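Local coordinates for nuclease-like protein (Chaetomium thermophilum, PDB 6GRB) that binds four-way DNA junctions as the eukaryotic resolving enzyme GEN1 and probably cleaves them, along with 5' flaps, as a metal-dependent nuclease, at residues E358-V362 with G451-T455; P378-F384 with D439-E445; R105-F110 with G305-F309. All coordinates share one frame; numbering follows the deposited sequence.

In the fold
Along the chain, interaction 3 closes before the other two open, while interaction 2 falls entirely between the two segments of interaction 1. Interactions 1 and 2, with centres 12 Å apart, belong to one compact unit of a three-stranded antiparallel sheet and its flanking helices, in the region of the GEN1 C-terminal domain; they touch where V362 packs on V382. Interaction 3, its centre about 26 Å from that of interaction 2, instead joins helix 104-109, beside the seven-stranded nuclease sheet, to helix 303-313. Helix 318-340 packs against residues of all three, and together with helix 303-313 it joins the nuclease core to the C-terminal sheet.

Interaction 1 of 3, residues E358-V362 with G451-T455; sequences ESTLV and GVPVT
E358 reaches across to segment 451-455, its CG and CD passing over V452 before the carboxylate meets the backbone beyond. It contributes by far the largest buried area on either segment. Beyond CG the chain runs straight (chi2 178°), which carries the carboxylate past V452 to the following turn. On the way, E358 CG rests 3.6 Å from V452 CG1. The two oxygens then divide the work. E358 OE2 accepts the N-H of V454 at 2.7 Å in a nearly straight bond (166° at the hydrogen), met on the syn side and 19° out of the carboxylate plane. T455 OG1 donates to E358 OE1, though the modelled 2.5 Å is doubtfully short, and OE1 also receives a weak, bent bond from T455 N at 2.8 Å.

This is a carboxylate gripping the N-terminus of a helix from elsewhere in the chain. V452 occupies the N-cap position of helix 453-464, and the amides of V454 and T455 belong to its first turn: E358 OE2 supplies V454 N with an acceptor, while T455 N divides two weak bonds between E358 OE1 and V452 O. P453, also in that turn, has no N-H to offer. The positive end of the helix dipole would probably favour the ionised form of E358.

Beneath the polar end lies a small apolar contact. V452 CG1 stands anti to the carbonyl carbon, beside its backbone N, and from there it meets V362 CB at 4.1 Å as the two valines cross obliquely. V362 CG1 approaches T455 CG2 at 4.2 Å, the methyl of the same threonine whose hydroxyl binds E358. Behind these groups V362 packs on L334 of helix 318-340, and through CG1 on V382 of the central strand of the three-stranded sheet.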
ATOM      1  N   GLU A 358      13.720  28.796  -6.180  1.00 87.60           N
ATOM      2  CA  GLU A 358      13.450  28.171  -4.885  1.00 86.76           C
ATOM      3  C   GLU A 358      12.363  28.908  -4.117  1.00 87.74           C
ATOM      4  O   GLU A 358      11.433  28.289  -3.581  1.00 87.47           O
ATOM      5  CB  GLU A 358      14.724  28.120  -4.052  1.00 85.97           C
ATOM      6  CG  GLU A 358      15.218  26.741  -3.854  1.00 84.60           C
ATOM      7  CD  GLU A 358      16.489  26.712  -3.070  1.00 84.00           C
ATOM      8  OE1 GLU A 358      16.578  27.431  -2.045  1.00 84.36           O
ATOM      9  OE2 GLU A 358      17.408  25.976  -3.494  1.00 83.30           O
ATOM     10  N   SER A 359      12.465  30.237  -4.050  1.00 85.72           N
ATOM     11  CA  SER A 359      11.481  30.997  -3.286  1.00 86.89           C
ATOM     12  C   SER A 359      10.043  30.773  -3.756  1.00 87.62           C
ATOM     13  O   SER A 359       9.109  31.092  -3.006  1.00 88.48           O
ATOM     14  CB  SER A 359      11.814  32.487  -3.337  1.00 88.11           C
ATOM     15  OG  SER A 359      10.985  33.198  -2.435  1.00 89.26           O
ATOM     16  N   THR A 360       9.835  30.216  -4.953  1.00 88.66           N
ATOM     17  CA  THR A 360       8.476  30.088  -5.461  1.00 89.51           C
ATOM     18  C   THR A 360       7.701  28.982  -4.770  1.00 88.59           C
ATOM     19  O   THR A 360       6.477  28.923  -4.922  1.00 89.32           O
ATOM     20  CB  THR A 360       8.482  29.850  -6.982  1.00 89.76           C
ATOM     21  OG1 THR A 360       7.232  30.300  -7.539  1.00 91.32           O
ATOM     22  CG2 THR A 360       8.655  28.375  -7.311  1.00 88.19           C
ATOM     23  N   LEU A 361       8.372  28.110  -4.016  1.00 85.73           N
ATOM     24  CA  LEU A 361       7.701  27.014  -3.332  1.00 84.74           C
ATOM     25  C   LEU A 361       7.734  27.140  -1.821  1.00 84.77           C
ATOM     26  O   LEU A 361       6.862  26.581  -1.154  1.00 84.61           O
ATOM     27  CB  LEU A 361       8.331  25.667  -3.729  1.00 83.03           C
ATOM     28  N   VAL A 362       8.699  27.876  -1.274  1.00 81.06           N
ATOM     29  CA  VAL A 362       9.001  27.856   0.151  1.00 81.00           C
ATOM     30  C   VAL A 362       9.497  29.236   0.551  1.00 82.24           C
ATOM     31  O   VAL A 362      10.500  29.720   0.015  1.00 82.04           O
ATOM     32  CB  VAL A 362      10.055  26.780   0.466  1.00 79.25           C
ATOM     33  CG1 VAL A 362      10.759  27.093   1.770  1.00 79.39           C
ATOM     34  CG2 VAL A 362       9.445  25.372   0.453  1.00 78.05           C
ATOM     35  N   GLY A 451      14.520  19.736  -3.314  1.00 73.01           N
ATOM     36  CA  GLY A 451      13.713  20.691  -4.042  1.00 73.97           C
ATOM     37  C   GLY A 451      14.117  22.125  -3.806  1.00 74.79           C
ATOM     38  O   GLY A 451      14.154  22.919  -4.748  1.00 75.69           O
ATOM     39  N   VAL A 452      14.440  22.463  -2.560  1.00 75.70           N
ATOM     40  CA  VAL A 452      14.844  23.820  -2.201  1.00 76.57           C
ATOM     41  C   VAL A 452      16.205  23.812  -1.509  1.00 76.14           C
ATOM     42  O   VAL A 452      16.321  24.281  -0.367  1.00 76.36           O
ATOM     43  CB  VAL A 452      13.779  24.489  -1.325  1.00 77.30           C
ATOM     44  CG1 VAL A 452      12.611  24.926  -2.192  1.00 78.16           C
ATOM     45  CG2 VAL A 452      13.315  23.531  -0.241  1.00 76.56           C
ATOM     46  N   PRO A 453      17.265  23.343  -2.178  1.00 78.09           N
ATOM     47  CA  PRO A 453      18.528  23.093  -1.461  1.00 77.62           C
ATOM     48  C   PRO A 453      19.191  24.314  -0.831  1.00 78.24           C
ATOM     49  O   PRO A 453      19.782  24.172   0.250  1.00 77.97           O
ATOM     50  CB  PRO A 453      19.418  22.467  -2.549  1.00 77.32           C
ATOM     51  CG  PRO A 453      18.787  22.851  -3.855  1.00 77.93           C
ATOM     52  CD  PRO A 453      17.327  22.858  -3.571  1.00 78.07           C
ATOM     53  N   VAL A 454      19.165  25.496  -1.456  1.00 79.33           N
ATOM     54  CA  VAL A 454      19.942  26.573  -0.851  1.00 79.86           C
ATOM     55  C   VAL A 454      19.171  27.261   0.271  1.00 80.47           C
ATOM     56  O   VAL A 454      19.772  28.001   1.063  1.00 80.89           O
ATOM     57  CB  VAL A 454      20.465  27.577  -1.902  1.00 80.60           C
ATOM     58  CG1 VAL A 454      21.385  26.865  -2.877  1.00 80.08           C
ATOM     59  CG2 VAL A 454      19.360  28.272  -2.653  1.00 81.45           C
ATOM     60  N   THR A 455      17.864  27.005   0.383  1.00 78.78           N
ATOM     61  CA  THR A 455      17.109  27.467   1.547  1.00 79.39           C
ATOM     62  C   THR A 455      17.461  26.657   2.794  1.00 78.70           C
ATOM     63  O   THR A 455      17.529  27.206   3.900  1.00 79.21           O
ATOM     64  CB  THR A 455      15.614  27.380   1.260  1.00 79.85           C
ATOM     65  OG1 THR A 455      15.332  28.014   0.006  1.00 80.48           O
ATOM     66  CG2 THR A 455      14.833  28.069   2.352  1.00 80.86           C
TER

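Interaction 2 of 3, residues P378-F384 with D439-E445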
ATOM      1  N   PRO A 378      13.464  13.353  10.291  1.00 63.33           N
ATOM      2  CA  PRO A 378      13.683  14.797  10.461  1.00 63.96           C
ATOM      3  C   PRO A 378      12.759  15.601   9.559  1.00 64.25           C
ATOM      4  O   PRO A 378      12.666  15.353   8.361  1.00 63.73           O
ATOM      5  CB  PRO A 378      15.154  14.980  10.072  1.00 63.68           C
ATOM      6  CG  PRO A 378      15.767  13.649  10.338  1.00 63.21           C
ATOM      7  CD  PRO A 378      14.717  12.627  10.025  1.00 62.84           C
ATOM      8  N   GLU A 379      12.065  16.570  10.147  1.00 64.41           N
ATOM      9  CA  GLU A 379      11.179  17.441   9.394  1.00 65.01           C
ATOM     10  C   GLU A 379      11.572  18.881   9.647  1.00 65.97           C
ATOM     11  O   GLU A 379      12.088  19.223  10.714  1.00 66.35           O
ATOM     12  CB  GLU A 379       9.715  17.224   9.767  1.00 65.64           C
ATOM     13  CG  GLU A 379       9.152  15.886   9.301  1.00 64.77           C
ATOM     14  CD  GLU A 379       7.717  15.684   9.753  1.00 65.56           C
ATOM     15  OE1 GLU A 379       6.842  15.493   8.884  1.00 65.53           O
ATOM     16  OE2 GLU A 379       7.469  15.738  10.977  1.00 66.22           O
ATOM     17  N   LEU A 380      11.341  19.719   8.648  1.00 66.30           N
ATOM     18  CA  LEU A 380      11.583  21.147   8.761  1.00 67.36           C
ATOM     19  C   LEU A 380      10.256  21.888   8.655  1.00 68.67           C
ATOM     20  O   LEU A 380       9.389  21.522   7.847  1.00 68.62           O
ATOM     21  CB  LEU A 380      12.569  21.622   7.684  1.00 66.98           C
ATOM     22  CG  LEU A 380      14.030  21.134   7.805  1.00 66.06           C
ATOM     23  CD1 LEU A 380      14.913  21.719   6.716  1.00 65.91           C
ATOM     24  CD2 LEU A 380      14.584  21.475   9.172  1.00 66.48           C
ATOM     25  N   ARG A 381      10.092  22.909   9.491  1.00 68.12           N
ATOM     26  CA  ARG A 381       8.871  23.713   9.527  1.00 69.66           C
ATOM     27  C   ARG A 381       8.947  24.758   8.424  1.00 70.30           C
ATOM     28  O   ARG A 381       9.743  25.697   8.505  1.00 70.60           O
ATOM     29  CB  ARG A 381       8.717  24.381  10.894  1.00 70.60           C
ATOM     30  CG  ARG A 381       7.435  25.138  11.078  1.00 72.18           C
ATOM     31  CD  ARG A 381       6.257  24.193  11.149  1.00 72.29           C
ATOM     32  NE  ARG A 381       5.090  24.846  11.733  1.00 73.72           N
ATOM     33  CZ  ARG A 381       3.886  24.285  11.850  1.00 74.14           C
ATOM     34  NH1 ARG A 381       3.687  23.042  11.417  1.00 73.35           N
ATOM     35  NH2 ARG A 381       2.879  24.971  12.392  1.00 75.23           N
ATOM     36  N   VAL A 382       8.177  24.565   7.361  1.00 71.65           N
ATOM     37  CA  VAL A 382       8.253  25.481   6.229  1.00 72.18           C
ATOM     38  C   VAL A 382       7.029  26.348   5.982  1.00 73.99           C
ATOM     39  O   VAL A 382       5.888  25.919   6.154  1.00 74.59           O
ATOM     40  CB  VAL A 382       8.581  24.724   4.926  1.00 70.82           C
ATOM     41  CG1 VAL A 382       8.535  25.671   3.736  1.00 70.82           C
ATOM     42  CG2 VAL A 382       9.943  24.054   5.031  1.00 69.74           C
ATOM     43  N   SER A 383       7.290  27.566   5.520  1.00 74.95           N
ATOM     44  CA  SER A 383       6.273  28.555   5.203  1.00 76.82           C
ATOM     45  C   SER A 383       6.078  28.611   3.714  1.00 76.64           C
ATOM     46  O   SER A 383       6.990  28.357   2.973  1.00 75.30           O
ATOM     47  CB  SER A 383       6.651  29.943   5.714  1.00 77.90           C
ATOM     48  OG  SER A 383       7.805  30.446   5.089  1.00 76.95           O
ATOM     49  N   PHE A 384       4.888  29.006   3.297  1.00 74.40           N
ATOM     50  CA  PHE A 384       4.472  29.041   1.898  1.00 74.26           C
ATOM     51  C   PHE A 384       3.140  29.783   1.816  1.00 76.38           C
ATOM     52  O   PHE A 384       2.446  29.965   2.824  1.00 77.76           O
ATOM     53  CB  PHE A 384       4.342  27.626   1.312  1.00 72.18           C
ATOM     54  CG  PHE A 384       3.372  26.744   2.057  1.00 72.00           C
ATOM     55  CD1 PHE A 384       3.779  26.020   3.163  1.00 71.42           C
ATOM     56  CD2 PHE A 384       2.052  26.638   1.650  1.00 72.33           C
ATOM     57  CE1 PHE A 384       2.888  25.211   3.853  1.00 71.45           C
ATOM     58  CE2 PHE A 384       1.160  25.829   2.338  1.00 72.00           C
ATOM     59  CZ  PHE A 384       1.589  25.114   3.442  1.00 71.73           C
ATOM     60  N   ASP A 439       1.158  30.090   5.290  1.00 76.74           N
ATOM     61  CA  ASP A 439       0.804  28.868   6.005  1.00 75.87           C
ATOM     62  C   ASP A 439       2.087  28.123   6.374  1.00 74.33           C
ATOM     63  O   ASP A 439       3.151  28.367   5.801  1.00 73.36           O
ATOM     64  CB  ASP A 439      -0.103  27.973   5.143  1.00 74.99           C
ATOM     65  CG  ASP A 439      -1.055  27.096   5.963  1.00 74.06           C
ATOM     66  OD1 ASP A 439      -0.758  26.738   7.126  1.00 73.97           O
ATOM     67  OD2 ASP A 439      -2.126  26.756   5.422  1.00 73.03           O
ATOM     68  N   LEU A 440       1.986  27.202   7.333  1.00 74.54           N
ATOM     69  CA  LEU A 440       3.126  26.424   7.794  1.00 72.71           C
ATOM     70  C   LEU A 440       2.823  24.942   7.655  1.00 71.64           C
ATOM     71  O   LEU A 440       1.704  24.507   7.927  1.00 72.48           O
ATOM     72  CB  LEU A 440       3.478  26.733   9.260  1.00 72.42           C
ATOM     73  CG  LEU A 440       3.891  28.145   9.681  1.00 73.00           C
ATOM     74  CD1 LEU A 440       4.341  28.131  11.116  1.00 72.36           C
ATOM     75  CD2 LEU A 440       4.995  28.702   8.802  1.00 72.71           C
ATOM     76  N   ALA A 441       3.825  24.169   7.250  1.00 70.85           N
ATOM     77  CA  ALA A 441       3.719  22.721   7.171  1.00 69.30           C
ATOM     78  C   ALA A 441       5.032  22.081   7.601  1.00 67.55           C
ATOM     79  O   ALA A 441       6.104  22.673   7.451  1.00 67.15           O
ATOM     80  CB  ALA A 441       3.377  22.266   5.754  1.00 68.07           C
ATOM     81  N   TRP A 442       4.942  20.863   8.126  1.00 69.99           N
ATOM     82  CA  TRP A 442       6.118  20.041   8.390  1.00 68.27           C
ATOM     83  C   TRP A 442       6.409  19.177   7.167  1.00 66.61           C
ATOM     84  O   TRP A 442       5.567  18.364   6.755  1.00 66.17           O
ATOM     85  CB  TRP A 442       5.926  19.158   9.623  1.00 68.05           C
ATOM     86  CG  TRP A 442       5.919  19.877  10.938  1.00 69.08           C
ATOM     87  CD1 TRP A 442       4.839  20.111  11.729  1.00 70.25           C
ATOM     88  CD2 TRP A 442       7.051  20.415  11.638  1.00 68.83           C
ATOM     89  NE1 TRP A 442       5.217  20.778  12.867  1.00 70.60           N
ATOM     90  CE2 TRP A 442       6.572  20.973  12.838  1.00 69.81           C
ATOM     91  CE3 TRP A 442       8.420  20.478  11.364  1.00 67.89           C
ATOM     92  CZ2 TRP A 442       7.414  21.588  13.765  1.00 69.85           C
ATOM     93  CZ3 TRP A 442       9.257  21.076  12.280  1.00 68.05           C
ATOM     94  CH2 TRP A 442       8.753  21.633  13.464  1.00 69.03           C
ATOM     95  N   VAL A 443       7.599  19.341   6.595  1.00 66.13           N
ATOM     96  CA  VAL A 443       7.998  18.575   5.412  1.00 64.65           C
ATOM     97  C   VAL A 443       9.298  17.843   5.725  1.00 63.57           C
ATOM     98  O   VAL A 443      10.189  18.423   6.371  1.00 63.93           O
ATOM     99  CB  VAL A 443       8.126  19.484   4.178  1.00 64.90           C
ATOM    100  CG1 VAL A 443       8.546  18.684   2.961  1.00 63.74           C
ATOM    101  CG2 VAL A 443       6.801  20.191   3.920  1.00 65.84           C
ATOM    102  N   PRO A 444       9.429  16.570   5.332  1.00 63.48           N
ATOM    103  CA  PRO A 444      10.671  15.818   5.626  1.00 62.70           C
ATOM    104  C   PRO A 444      11.908  16.500   5.062  1.00 62.67           C
ATOM    105  O   PRO A 444      11.936  16.909   3.901  1.00 62.62           O
ATOM    106  CB  PRO A 444      10.422  14.455   4.968  1.00 61.71           C
ATOM    107  CG  PRO A 444       8.916  14.298   5.038  1.00 61.97           C
ATOM    108  CD  PRO A 444       8.344  15.686   4.859  1.00 62.98           C
ATOM    109  N   GLU A 445      12.941  16.605   5.905  1.00 67.37           N
ATOM    110  CA  GLU A 445      14.147  17.362   5.566  1.00 67.52           C
ATOM    111  C   GLU A 445      14.785  16.879   4.260  1.00 66.90           C
ATOM    112  O   GLU A 445      15.310  17.690   3.488  1.00 67.18           O
ATOM    113  CB  GLU A 445      15.163  17.282   6.719  1.00 67.59           C
ATOM    114  CG  GLU A 445      16.423  18.079   6.498  1.00 67.83           C
ATOM    115  CD  GLU A 445      17.453  17.872   7.607  1.00 67.87           C
ATOM    116  OE1 GLU A 445      17.417  16.802   8.248  1.00 67.50           O
ATOM    117  OE2 GLU A 445      18.307  18.769   7.845  1.00 68.33           O
TER
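R381 and W442, a non-hydrogen-bonded pair of the antiparallel strands 377-384 and 439-444, cross at about a right angle on one face of the sheet. R381 CB sits over the six-membered ring of W442, 3.8 Å from its centroid. The arginine chain bends at chi2 (69°), laying CD over the indole and bringing the guanidinium to an off-centre cation-pi contact, with CZ 4.4 Å from the centroid of the five-membered ring and the two planes 41° apart. L440 CB lies over a face of that guanidinium, 3.3 Å above its plane.

The opposite face of the sheet carries F384 and D439, side by side and pointing the same way. D439 CB lies over the F384 ring, 4.1 Å from its centroid, while A441 CB meets the ring's edge, 3.5 Å from F384 CE1. Between the two faces the backbones pair regularly, as in V382 N to A441 O at 2.8 Å, and the last N-H, of E445, bonds P378 O. Chemically, W442 serves two cations, since R369 of strand 364-371 also makes a cation-pi contact with it; the salt bridge from R369 to E379 probably offsets part of this gathered positive charge.

Interaction 3 of 3, residues R105-F110 with G305-F309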
ATOM      1  N   ARG A 105     -11.283   8.503 -12.151  1.00 58.24           N
ATOM      2  CA  ARG A 105     -11.202   9.918 -12.492  1.00 59.59           C
ATOM      3  C   ARG A 105     -10.380  10.682 -11.457  1.00 59.49           C
ATOM      4  O   ARG A 105      -9.483  11.462 -11.806  1.00 60.87           O
ATOM      5  CB  ARG A 105     -12.623  10.479 -12.614  1.00 59.69           C
ATOM      6  CG  ARG A 105     -12.676  11.940 -12.924  1.00 61.17           C
ATOM      7  CD  ARG A 105     -14.072  12.349 -13.376  1.00 61.46           C
ATOM      8  NE  ARG A 105     -14.165  13.803 -13.554  1.00 62.93           N
ATOM      9  CZ  ARG A 105     -15.031  14.597 -12.916  1.00 62.78           C
ATOM     10  NH1 ARG A 105     -15.913  14.085 -12.060  1.00 61.33           N
ATOM     11  NH2 ARG A 105     -15.015  15.912 -13.126  1.00 64.24           N
ATOM     12  N   LEU A 106     -10.657  10.454 -10.169  1.00 56.66           N
ATOM     13  CA  LEU A 106      -9.903  11.150  -9.129  1.00 56.42           C
ATOM     14  C   LEU A 106      -8.435  10.732  -9.125  1.00 56.37           C
ATOM     15  O   LEU A 106      -7.557  11.559  -8.846  1.00 56.88           O
ATOM     16  CB  LEU A 106     -10.548  10.909  -7.754  1.00 55.17           C
ATOM     17  CG  LEU A 106     -10.009  11.751  -6.586  1.00 55.09           C
ATOM     18  CD1 LEU A 106     -10.403  13.254  -6.683  1.00 56.23           C
ATOM     19  CD2 LEU A 106     -10.427  11.151  -5.249  1.00 54.20           C
ATOM     20  N   ILE A 107      -8.158   9.455  -9.425  1.00 53.03           N
ATOM     21  CA  ILE A 107      -6.785   8.988  -9.579  1.00 53.23           C
ATOM     22  C   ILE A 107      -6.057   9.784 -10.657  1.00 55.30           C
ATOM     23  O   ILE A 107      -4.925  10.241 -10.455  1.00 55.80           O
ATOM     24  CB  ILE A 107      -6.763   7.481  -9.877  1.00 52.70           C
ATOM     25  CG1 ILE A 107      -7.220   6.704  -8.634  1.00 51.16           C
ATOM     26  CG2 ILE A 107      -5.359   7.061 -10.327  1.00 53.49           C
ATOM     27  CD1 ILE A 107      -7.402   5.206  -8.860  1.00 50.88           C
ATOM     28  N   ARG A 108      -6.682   9.952 -11.817  1.00 52.41           N
ATOM     29  CA  ARG A 108      -6.052  10.707 -12.902  1.00 55.04           C
ATOM     30  C   ARG A 108      -5.819  12.158 -12.494  1.00 55.94           C
ATOM     31  O   ARG A 108      -4.709  12.680 -12.633  1.00 57.30           O
ATOM     32  CB  ARG A 108      -6.910  10.639 -14.174  1.00 56.10           C
ATOM     33  N   LEU A 109      -6.858  12.810 -11.945  1.00 57.14           N
ATOM     34  CA  LEU A 109      -6.764  14.205 -11.531  1.00 57.90           C
ATOM     35  C   LEU A 109      -5.577  14.462 -10.611  1.00 57.07           C
ATOM     36  O   LEU A 109      -4.983  15.544 -10.666  1.00 58.29           O
ATOM     37  CB  LEU A 109      -8.065  14.634 -10.858  1.00 56.83           C
ATOM     38  CG  LEU A 109      -9.233  14.849 -11.826  1.00 57.92           C
ATOM     39  CD1 LEU A 109     -10.500  15.218 -11.093  1.00 56.82           C
ATOM     40  CD2 LEU A 109      -8.849  15.923 -12.846  1.00 60.76           C
ATOM     41  N   PHE A 110      -5.209  13.488  -9.773  1.00 56.63           N
ATOM     42  CA  PHE A 110      -4.061  13.609  -8.891  1.00 55.75           C
ATOM     43  C   PHE A 110      -2.765  13.206  -9.586  1.00 56.55           C
ATOM     44  O   PHE A 110      -1.711  13.200  -8.948  1.00 55.76           O
ATOM     45  CB  PHE A 110      -4.253  12.748  -7.625  1.00 53.54           C
ATOM     46  CG  PHE A 110      -4.901  13.466  -6.468  1.00 53.05           C
ATOM     47  CD1 PHE A 110      -6.279  13.608  -6.405  1.00 53.09           C
ATOM     48  CD2 PHE A 110      -4.132  13.988  -5.435  1.00 52.74           C
ATOM     49  CE1 PHE A 110      -6.877  14.281  -5.349  1.00 53.08           C
ATOM     50  CE2 PHE A 110      -4.718  14.626  -4.361  1.00 52.67           C
ATOM     51  CZ  PHE A 110      -6.094  14.775  -4.316  1.00 53.04           C
ATOM     52  N   GLY A 305      -8.959  20.708 -12.787  1.00 65.25           N
ATOM     53  CA  GLY A 305      -9.781  19.510 -12.827  1.00 63.35           C
ATOM     54  C   GLY A 305     -10.272  19.110 -11.451  1.00 60.58           C
ATOM     55  O   GLY A 305     -11.443  18.770 -11.274  1.00 59.42           O
ATOM     56  N   LEU A 306      -9.376  19.144 -10.454  1.00 62.48           N
ATOM     57  CA  LEU A 306      -9.775  18.930  -9.066  1.00 60.35           C
ATOM     58  C   LEU A 306     -10.733  20.004  -8.577  1.00 60.74           C
ATOM     59  O   LEU A 306     -11.615  19.708  -7.760  1.00 59.43           O
ATOM     60  CB  LEU A 306      -8.547  18.883  -8.158  1.00 59.51           C
ATOM     61  CG  LEU A 306      -7.824  17.547  -8.084  1.00 58.22           C
ATOM     62  CD1 LEU A 306      -6.552  17.679  -7.200  1.00 57.63           C
ATOM     63  CD2 LEU A 306      -8.755  16.486  -7.554  1.00 56.57           C
ATOM     64  N   ARG A 307     -10.585  21.254  -9.048  1.00 63.98           N
ATOM     65  CA  ARG A 307     -11.559  22.267  -8.646  1.00 64.42           C
ATOM     66  C   ARG A 307     -12.949  21.951  -9.191  1.00 64.19           C
ATOM     67  O   ARG A 307     -13.934  22.043  -8.454  1.00 63.25           O
ATOM     68  CB  ARG A 307     -11.128  23.657  -9.075  1.00 66.68           C
ATOM     69  CG  ARG A 307     -12.176  24.704  -8.717  1.00 67.15           C
ATOM     70  CD  ARG A 307     -12.281  24.910  -7.199  1.00 65.80           C
ATOM     71  NE  ARG A 307     -13.475  25.677  -6.838  1.00 66.01           N
ATOM     72  CZ  ARG A 307     -14.493  25.201  -6.124  1.00 64.60           C
ATOM     73  NH1 ARG A 307     -15.536  25.969  -5.866  1.00 64.96           N
ATOM     74  NH2 ARG A 307     -14.469  23.961  -5.653  1.00 62.94           N
ATOM     75  N   GLU A 308     -13.053  21.539 -10.458  1.00 62.62           N
ATOM     76  CA  GLU A 308     -14.363  21.134 -10.980  1.00 62.14           C
ATOM     77  C   GLU A 308     -14.877  19.869 -10.291  1.00 59.88           C
ATOM     78  O   GLU A 308     -16.064  19.795  -9.938  1.00 59.08           O
ATOM     79  CB  GLU A 308     -14.311  20.937 -12.497  1.00 63.54           C
ATOM     80  N   PHE A 309     -14.002  18.875 -10.063  1.00 64.03           N
ATOM     81  CA  PHE A 309     -14.417  17.649  -9.376  1.00 62.05           C
ATOM     82  C   PHE A 309     -14.997  17.932  -7.982  1.00 61.12           C
ATOM     83  O   PHE A 309     -16.064  17.408  -7.628  1.00 60.27           O
ATOM     84  CB  PHE A 309     -13.241  16.678  -9.269  1.00 61.31           C
ATOM     85  CG  PHE A 309     -13.598  15.338  -8.662  1.00 59.53           C
ATOM     86  CD1 PHE A 309     -13.596  15.160  -7.287  1.00 58.50           C
ATOM     87  CD2 PHE A 309     -13.906  14.252  -9.475  1.00 59.18           C
ATOM     88  CE1 PHE A 309     -13.910  13.943  -6.726  1.00 57.29           C
ATOM     89  CE2 PHE A 309     -14.215  13.008  -8.923  1.00 57.78           C
ATOM     90  CZ  PHE A 309     -14.225  12.855  -7.540  1.00 56.90           C
TER
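F309 holds its ring anti to the backbone N (chi1 -176°), a torsion that projects it from helix 303-313 toward the side chains of L106, L109 and R105. L106 answers with chi2 near 70°, which places CD1 over one face of the ring, 3.9 Å from the centroid, in a CH-pi contact. R105, fully extended from CG to NE, slides past F309 in the opposite direction, and a face of its guanidinium comes over F309 CD2, the planes 54° apart. L109 CD1 fits against F309 CB at 3.6 Å, while L109 CD2 rests on the bare CA of G305 at 3.7 Å. Alongside, L306 CD1 lies over the F110 ring, 4.1 Å from its centroid. With an alanine in place of F309, L106 CD1 would probably lose the ring face it rests on and a gap is likely to open between the helices.

The two helices run roughly antiparallel, their short axes 10.3 Å apart at closest. F110 also meets F61 and F64 of helix 55-70, and I107 packs on strand 73-78; these contacts link the packing to the mixed alpha/beta nuclease fold of the XPG family.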